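Local coordinates for beta-Lactamase/D-Alanine Carboxypeptidase (Pseudomonas syringae pv. tomato, PDB 5EVI), which probably hydrolyses beta-lactam antibiotics to substituted beta-amino acids, as a class C beta-lactamase that would confer antibiotic resistance, at residues D[153-156]-D[157-160]; D[349-352]-D[353-356]. One frame throughout, in Å; residues are numbered along the deposited sequence.

Contact 1. Residues D[153-156]-D[157-160]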
ATOM      1  N   THR D 153      -5.579   8.426  12.459  1.00 20.12           N
ATOM      2  CA  THR D 153      -4.186   8.815  12.594  1.00 19.69           C
ATOM      3  C   THR D 153      -3.342   7.751  11.892  1.00 19.72           C
ATOM      4  O   THR D 153      -3.126   6.662  12.405  1.00 18.69           O
ATOM      5  CB  THR D 153      -3.831   8.970  14.084  1.00 20.21           C
ATOM      6  OG1 THR D 153      -4.780   9.859  14.660  1.00 20.05           O
ATOM      7  CG2 THR D 153      -2.443   9.536  14.299  1.00 20.02           C
ATOM      8  N   TYR D 154      -2.911   8.076  10.686  1.00 19.61           N
ATOM      9  CA  TYR D 154      -2.085   7.165   9.875  1.00 19.63           C
ATOM     10  C   TYR D 154      -0.827   6.798  10.673  1.00 19.67           C
ATOM     11  O   TYR D 154      -0.137   7.692  11.149  1.00 19.42           O
ATOM     12  CB  TYR D 154      -1.696   7.864   8.588  1.00 19.73           C
ATOM     13  CG  TYR D 154      -1.013   6.996   7.570  1.00 19.95           C
ATOM     14  CD1 TYR D 154      -1.764   6.251   6.668  1.00 20.17           C
ATOM     15  CD2 TYR D 154       0.386   6.949   7.470  1.00 20.27           C
ATOM     16  CE1 TYR D 154      -1.163   5.468   5.704  1.00 19.99           C
ATOM     17  CE2 TYR D 154       1.004   6.167   6.500  1.00 20.71           C
ATOM     18  CZ  TYR D 154       0.222   5.423   5.621  1.00 20.96           C
ATOM     19  OH  TYR D 154       0.812   4.637   4.651  1.00 21.42           O
ATOM     20  N   ALA D 155      -0.546   5.510  10.857  1.00 19.92           N
ATOM     21  CA  ALA D 155       0.646   5.104  11.621  1.00 20.40           C
ATOM     22  C   ALA D 155       1.251   3.742  11.231  1.00 20.88           C
ATOM     23  O   ALA D 155       0.526   2.808  10.892  1.00 21.22           O
ATOM     24  CB  ALA D 155       0.332   5.140  13.121  1.00 20.42           C
ATOM     25  N   ASN D 156       2.577   3.617  11.322  1.00 21.01           N
ATOM     26  CA  ASN D 156       3.243   2.298  11.153  1.00 22.41           C
ATOM     27  C   ASN D 156       3.089   1.248  12.283  1.00 22.53           C
ATOM     28  O   ASN D 156       2.840   0.086  11.988  1.00 22.29           O
ATOM     29  CB  ASN D 156       4.720   2.489  10.780  1.00 22.34           C
ATOM     30  CG  ASN D 156       4.884   3.158   9.435  1.00 23.09           C
ATOM     31  OD1 ASN D 156       3.956   3.168   8.633  1.00 22.79           O
ATOM     32  ND2 ASN D 156       6.078   3.698   9.164  1.00 23.61           N
ATOM     33  N   PRO D 157       3.215   1.646  13.568  1.00 23.89           N
ATOM     34  CA  PRO D 157       3.045   0.653  14.647  1.00 24.24           C
ATOM     35  C   PRO D 157       1.753  -0.159  14.567  1.00 24.65           C
ATOM     36  O   PRO D 157       1.764  -1.365  14.802  1.00 24.95           O
ATOM     37  CB  PRO D 157       3.036   1.510  15.922  1.00 23.74           C
ATOM     38  CG  PRO D 157       3.751   2.763  15.537  1.00 24.36           C
ATOM     39  CD  PRO D 157       3.379   2.999  14.103  1.00 23.73           C
ATOM     40  N   SER D 158       0.660   0.503  14.207  1.00 25.25           N
ATOM     41  CA  SER D 158      -0.656  -0.109  14.258  1.00 24.93           C
ATOM     42  C   SER D 158      -0.860  -1.084  13.095  1.00 25.49           C
ATOM     43  O   SER D 158      -1.220  -2.230  13.316  1.00 24.46           O
ATOM     44  CB  SER D 158      -1.733   0.962  14.266  1.00 24.80           C
ATOM     45  OG  SER D 158      -1.390   2.023  13.402  1.00 25.29           O
ATOM     46  N   ILE D 159      -0.626  -0.620  11.866  1.00 26.71           N
ATOM     47  CA  ILE D 159      -0.673  -1.518  10.700  1.00 28.25           C
ATOM     48  C   ILE D 159       0.404  -2.605  10.753  1.00 29.16           C
ATOM     49  O   ILE D 159       0.171  -3.725  10.295  1.00 29.20           O
ATOM     50  CB  ILE D 159      -0.625  -0.736   9.363  1.00 28.87           C
ATOM     51  CG1 ILE D 159      -0.967  -1.635   8.170  1.00 29.61           C
ATOM     52  CG2 ILE D 159       0.720  -0.079   9.146  1.00 29.04           C
ATOM     53  CD1 ILE D 159      -2.386  -2.118   8.188  1.00 29.88           C
ATOM     54  N   GLY D 160       1.567  -2.291  11.326  1.00 30.08           N
ATOM     55  CA  GLY D 160       2.588  -3.300  11.586  1.00 31.56           C
ATOM     56  C   GLY D 160       2.073  -4.442  12.457  1.00 32.87           C
ATOM     57  O   GLY D 160       2.388  -5.610  12.203  1.00 32.90           O
TER
HETATM   58  O   HOH W   1      -3.234   4.266  13.957  1.00 28.71           O
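Ala155 CB lies against the Pro157 ring, 3.9 Å from CD of Pro157. Ala155 CB also lies 3.6 Å from Ser158 OG. The chain here passes from a loop into helix 156-169, with Ala155 at the N-cap position. Its methyl group cannot cap the first turn. Ser158 reaches back instead: OG sits between its own backbone N and carbonyl carbon (chi1 39°), 3.3 Å from Ala155 O. That hydrogen bond is weak and not certain, because the proton has another acceptor within reach. Water 1 stands 3.0 Å from Ser158 OG and donates to Thr153 O at 2.9 Å, so it ties the loop to the helix. Ile159 brings CG2 to 3.4 Å from Ala155 O. A helical hydrogen bond runs from Gly160 N to Asn156 O, at 2.8 Å. The polar groups of Tyr154 and Asn156 bond outside the two segments: Tyr154 OH bonds Ser68 OG, Lys71 NZ and Lys318 NZ, and Asn156 OD1 bonds Lys71 NZ. This is consistent with the Tyr-x-Asn motif of class C enzymes. Tyr154 and Asn156, whose polar ends meet probable active-site residues, thus sit at or just before the buried start of this helix.

Contact 2. Residues D[349-352]-D[353-356]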
ATOM      1  N   ASN D 349       3.445  13.893  -3.347  1.00 24.22           N
ATOM      2  CA  ASN D 349       2.204  13.129  -3.602  1.00 25.15           C
ATOM      3  C   ASN D 349       1.299  13.741  -4.672  1.00 26.10           C
ATOM      4  O   ASN D 349       0.615  13.003  -5.383  1.00 26.49           O
ATOM      5  CB  ASN D 349       1.343  13.001  -2.316  1.00 25.81           C
ATOM      6  CG  ASN D 349       1.807  11.895  -1.379  1.00 26.57           C
ATOM      7  OD1 ASN D 349       1.164  11.633  -0.345  1.00 26.23           O
ATOM      8  ND2 ASN D 349       2.913  11.241  -1.718  1.00 26.66           N
ATOM      9  N   GLU D 350       1.283  15.076  -4.761  1.00 26.19           N
ATOM     10  CA  GLU D 350       0.373  15.793  -5.662  1.00 26.24           C
ATOM     11  C   GLU D 350       0.762  15.565  -7.123  1.00 25.41           C
ATOM     12  O   GLU D 350      -0.108  15.394  -7.980  1.00 25.48           O
ATOM     13  CB  GLU D 350       0.342  17.299  -5.360  1.00 27.60           C
ATOM     14  CG  GLU D 350      -0.364  17.687  -4.057  1.00 29.27           C
ATOM     15  CD  GLU D 350       0.425  17.344  -2.792  1.00 30.71           C
ATOM     16  OE1 GLU D 350       1.653  17.061  -2.897  1.00 31.81           O
ATOM     17  OE2 GLU D 350      -0.188  17.351  -1.694  1.00 31.35           O
ATOM     18  N   GLU D 351       2.068  15.540  -7.393  1.00 24.07           N
ATOM     19  CA  GLU D 351       2.570  15.254  -8.746  1.00 23.06           C
ATOM     20  C   GLU D 351       2.254  13.822  -9.203  1.00 20.98           C
ATOM     21  O   GLU D 351       2.077  13.572 -10.394  1.00 20.92           O
ATOM     22  CB  GLU D 351       4.079  15.519  -8.849  1.00 23.69           C
ATOM     23  CG  GLU D 351       4.484  16.987  -8.961  1.00 24.49           C
ATOM     24  CD  GLU D 351       4.071  17.632 -10.281  1.00 25.14           C
ATOM     25  OE1 GLU D 351       2.916  18.108 -10.370  1.00 25.27           O
ATOM     26  OE2 GLU D 351       4.891  17.666 -11.229  1.00 24.92           O
ATOM     27  N   ARG D 352       2.200  12.892  -8.254  1.00 19.42           N
ATOM     28  CA  ARG D 352       1.924  11.473  -8.547  1.00 18.89           C
ATOM     29  C   ARG D 352       0.490  11.294  -8.978  1.00 18.45           C
ATOM     30  O   ARG D 352       0.180  10.669  -9.988  1.00 18.56           O
ATOM     31  CB  ARG D 352       2.179  10.596  -7.312  1.00 18.31           C
ATOM     32  CG  ARG D 352       3.554  10.781  -6.700  1.00 18.22           C
ATOM     33  CD  ARG D 352       3.840   9.801  -5.595  1.00 18.00           C
ATOM     34  NE  ARG D 352       4.975  10.258  -4.790  1.00 17.89           N
ATOM     35  CZ  ARG D 352       5.473   9.594  -3.761  1.00 17.54           C
ATOM     36  NH1 ARG D 352       4.972   8.402  -3.437  1.00 18.01           N
ATOM     37  NH2 ARG D 352       6.486  10.112  -3.071  1.00 17.77           N
ATOM     38  N   VAL D 353      -0.391  11.858  -8.162  1.00 18.86           N
ATOM     39  CA  VAL D 353      -1.816  11.828  -8.414  1.00 19.27           C
ATOM     40  C   VAL D 353      -2.176  12.525  -9.739  1.00 19.58           C
ATOM     41  O   VAL D 353      -2.925  11.965 -10.539  1.00 19.68           O
ATOM     42  CB  VAL D 353      -2.574  12.449  -7.224  1.00 19.11           C
ATOM     43  CG1 VAL D 353      -4.054  12.621  -7.530  1.00 19.72           C
ATOM     44  CG2 VAL D 353      -2.392  11.577  -5.980  1.00 18.82           C
ATOM     45  N   LYS D 354      -1.643  13.731  -9.954  1.00 20.29           N
ATOM     46  CA  LYS D 354      -1.915  14.509 -11.189  1.00 21.27           C
ATOM     47  C   LYS D 354      -1.447  13.742 -12.418  1.00 21.13           C
ATOM     48  O   LYS D 354      -2.182  13.610 -13.400  1.00 20.80           O
ATOM     49  CB  LYS D 354      -1.254  15.893 -11.168  1.00 22.65           C
ATOM     50  CG  LYS D 354      -2.024  16.957 -10.399  1.00 23.94           C
ATOM     51  CD  LYS D 354      -1.530  18.370 -10.695  1.00 25.08           C
ATOM     52  CE  LYS D 354      -0.213  18.695 -10.002  1.00 26.33           C
ATOM     53  NZ  LYS D 354      -0.285  20.018  -9.300  1.00 26.91           N
ATOM     54  N   LEU D 355      -0.223  13.221 -12.349  1.00 20.47           N
ATOM     55  CA  LEU D 355       0.305  12.369 -13.411  1.00 19.83           C
ATOM     56  C   LEU D 355      -0.608  11.182 -13.732  1.00 19.53           C
ATOM     57  O   LEU D 355      -0.969  10.982 -14.892  1.00 19.96           O
ATOM     58  CB  LEU D 355       1.728  11.881 -13.070  1.00 19.58           C
ATOM     59  CG  LEU D 355       2.321  10.912 -14.099  1.00 19.82           C
ATOM     60  CD1 LEU D 355       2.350  11.585 -15.468  1.00 19.98           C
ATOM     61  CD2 LEU D 355       3.700  10.418 -13.691  1.00 19.72           C
ATOM     62  N   ALA D 356      -0.942  10.375 -12.726  1.00 18.69           N
ATOM     63  CA  ALA D 356      -1.775   9.191 -12.945  1.00 18.89           C
ATOM     64  C   ALA D 356      -3.179   9.604 -13.419  1.00 19.10           C
ATOM     65  O   ALA D 356      -3.697   9.010 -14.354  1.00 18.26           O
ATOM     66  CB  ALA D 356      -1.824   8.310 -11.700  1.00 18.56           C
TER
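The flat guanidinium of Arg352 has the side-chain amide of Asn349 over the centre of one face. The backbone carbonyl of Asn349 meets Val353. Tyr347 adds a cation-pi contact to the arginine. Around the guanidinium edge, NE bonds Tyr347 O, NH1 bonds Gly327 O and NH2 bonds Ser321 OG. The arginine is extended from CG to NE, which carries its head from the helix to these partners. They hold the buried group and fix its rotation.

Glu351 and Lys354 are three residues apart on helix 349-363, and their side chains cross obliquely. The bend of Glu351 at chi2 (-68°) and the curl of the Lys354 chain bring Glu351 OE1 to 3.2 Å from Lys354 CE, leaving NZ farther off. The salt bridge is long, with Glu351 OE1 3.9 Å from Lys354 NZ. Glu351 OE2 lies close to Glu26 OE1, a like charge that Lys354 may partly offset.

The backbone bonds follow the i to i+4 pattern of an alpha-helix, though Leu355 N sits above the Glu351 carbonyl plane. Val353 N reaches Asn349 O at 3.2 Å, and Lys354 N reaches Glu350 O at 3.0 Å. Aliphatic atoms cover the same carbonyls: Val353 CG2 is 3.4 Å from Asn349 O, and Lys354 CG is 3.5 Å from Glu350 O. Leu355 CB comes to 3.2 Å from Glu351 O. Val353 packs on helix 284-290, while Leu355 and Ala356 rest on strand 337-343 of the large sheet.

The side chain of Asn349 lies about 4 Å from a bound sulfate, probably a component of the crystallisation solution. The chemistry thus differs round the helix. The lysine-glutamate pair is a loose, partly exposed charge contact, whereas the arginine is tightly bonded and joins the helix start to the sheet and to the chain just before it.

In the fold
Contact 1 comes first along the chain, where the loop after strand 151-152 enters helix 156-169. Contact 2 follows some 190 residues later, in the first two turns of helix 349-363, the last helix. Their centres are 24 Å apart, and their nearest atoms are about 9 Å apart without touching. They share no helix, but both adjoin the large antiparallel sheet: strand 151-152 forms one outer strand, and helix 349-363 packs on strands 326-332 and 337-343. Ser68, Lys71 and Lys318 meet the first contact, and Asn349 of the second lies near this group. The two helix starts therefore probably approach the active site from different parts of the fold.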